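Local coordinates for hypothetical protein PA3499 (Pseudomonas aeruginosa, PDB 2IG8) that is of unknown function but belongs to the YjgF-like (endoribonuclease L-PSP) family, with three chains in its assembly, at residues A40-Q43 with A44-G48. Residues are numbered along the deposited sequence; the frame is centred on the assembly and turned at random.
Sequences ATRQ and AAERG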
loop_
_atom_site.group_PDB
_atom_site.type_symbol
_atom_site.label_atom_id
_atom_site.label_comp_id
_atom_site.label_asym_id
_atom_site.label_seq_id
_atom_site.Cartn_x
_atom_site.Cartn_y
_atom_site.Cartn_z
ATOM N N ALA B 40 4.025 13.667 19.815
ATOM C CA ALA B 40 4.766 13.148 20.960
ATOM C C ALA B 40 6.281 13.181 20.691
ATOM O O ALA B 40 7.064 13.501 21.593
ATOM C CB ALA B 40 4.299 11.731 21.291
ATOM N N THR B 41 6.664 12.858 19.450
ATOM C CA THR B 41 8.066 12.857 19.010
ATOM C C THR B 41 8.684 14.247 19.089
ATOM O O THR B 41 9.858 14.376 19.417
ATOM C CB THR B 41 8.249 12.330 17.585
ATOM O OG1 THR B 41 7.273 12.901 16.684
ATOM C CG2 THR B 41 8.151 10.795 17.548
ATOM N N ARG B 42 7.907 15.284 18.767
ATOM C CA ARG B 42 8.433 16.656 18.857
ATOM C C ARG B 42 8.658 17.075 20.296
ATOM O O ARG B 42 9.717 17.639 20.655
ATOM C CB ARG B 42 7.518 17.656 18.123
ATOM C CG ARG B 42 8.033 19.081 18.219
ATOM C CD ARG B 42 7.623 19.935 17.036
ATOM N NE ARG B 42 8.171 19.382 15.806
ATOM C CZ ARG B 42 7.760 19.677 14.569
ATOM N NH1 ARG B 42 6.783 20.568 14.365
ATOM N NH2 ARG B 42 8.338 19.081 13.526
ATOM N N GLN B 43 7.673 16.805 21.147
ATOM C CA GLN B 43 7.817 17.048 22.588
ATOM C C GLN B 43 9.058 16.309 23.168
ATOM O O GLN B 43 9.895 16.909 23.873
ATOM C CB GLN B 43 6.517 16.627 23.304
ATOM C CG GLN B 43 6.608 16.461 24.853
ATOM C CD GLN B 43 5.364 15.731 25.465
ATOM O OE1 GLN B 43 4.900 14.671 24.975
ATOM N NE2 GLN B 43 4.874 16.272 26.547
ATOM N N ALA B 44 9.196 15.026 22.821
ATOM C CA ALA B 44 10.273 14.183 23.315
ATOM C C ALA B 44 11.657 14.715 22.878
ATOM O O ALA B 44 12.555 14.868 23.693
ATOM C CB ALA B 44 10.079 12.720 22.833
ATOM N N ALA B 45 11.792 15.057 21.604
ATOM C CA ALA B 45 13.074 15.543 21.072
ATOM C C ALA B 45 13.487 16.882 21.694
ATOM O O ALA B 45 14.637 17.064 22.106
ATOM C CB ALA B 45 13.001 15.649 19.502
ATOM N N GLU B 46 12.540 17.800 21.809
ATOM C CA GLU B 46 12.771 19.107 22.470
ATOM C C GLU B 46 13.259 18.976 23.890
ATOM O O GLU B 46 14.129 19.727 24.341
ATOM C CB GLU B 46 11.500 19.961 22.441
ATOM C CG GLU B 46 11.189 20.451 21.074
ATOM C CD GLU B 46 10.097 21.506 21.021
ATOM O OE1 GLU B 46 9.572 21.913 22.080
ATOM O OE2 GLU B 46 9.762 21.907 19.890
ATOM N N ARG B 47 12.689 18.002 24.583
ATOM C CA ARG B 47 13.017 17.659 25.937
ATOM C C ARG B 47 14.384 17.027 26.099
ATOM O O ARG B 47 14.828 16.889 27.186
ATOM C CB ARG B 47 11.914 16.779 26.509
ATOM C CG ARG B 47 10.671 17.627 26.849
ATOM C CD ARG B 47 10.771 18.146 28.256
ATOM N NE ARG B 47 10.646 17.040 29.198
ATOM C CZ ARG B 47 9.487 16.470 29.523
ATOM N NH1 ARG B 47 8.344 16.940 29.060
ATOM N NH2 ARG B 47 9.471 15.444 30.345
ATOM N N GLY B 48 15.058 16.673 25.011
ATOM C CA GLY B 48 16.317 15.930 25.076
ATOM C C GLY B 48 16.098 14.454 25.380
ATOM O O GLY B 48 16.940 13.806 26.005
#
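Glu46 lies one helical turn beyond Arg42, and its side chain climbs back over that residue. Starting at the root, CB of Glu46 rests on both Arg42 O and Gln43 O. CG comes closer still, 3.2 Å from Arg42 O, because chi1 of -71° sets it beside its own backbone N and so over the preceding turn. CD keeps near the same carbonyl, and OE2 at the tip ends 3.7 Å from Arg42 CG, meeting the aliphatic part of the arginine rather than its charge. The guanidinium and carboxylate planes are nearly parallel, 6° apart, yet Arg42 NE and Glu46 OE2 are separated by 5.1 Å. This is too far for a salt bridge, though the opposite charges may attract weakly. The guanidinium is turned to another partner: Arg42 NE forms a salt bridge with Glu123, while the arginine side chain also touches Phe121 and Pro122, tying the helix to that loop.

One residue further on, Arg47 CG sits 3.2 Å from Gln43 O. The arginine chain bends at chi2 and chi3, and its NH1 ends 4.3 Å from Gln43 NE2, a loose approach between two exposed ends.

Beneath the side chains run four successive i to i+4 backbone bonds, among them Glu46 N to Arg42 O, with an N-H...O angle of 168°, and Arg47 N to Gln43 O at 3.1 Å. Gly48 then takes positive phi and its N bonds to Ala45 O, closing this short surface helix of the YjgF-like chain with a Schellman motif.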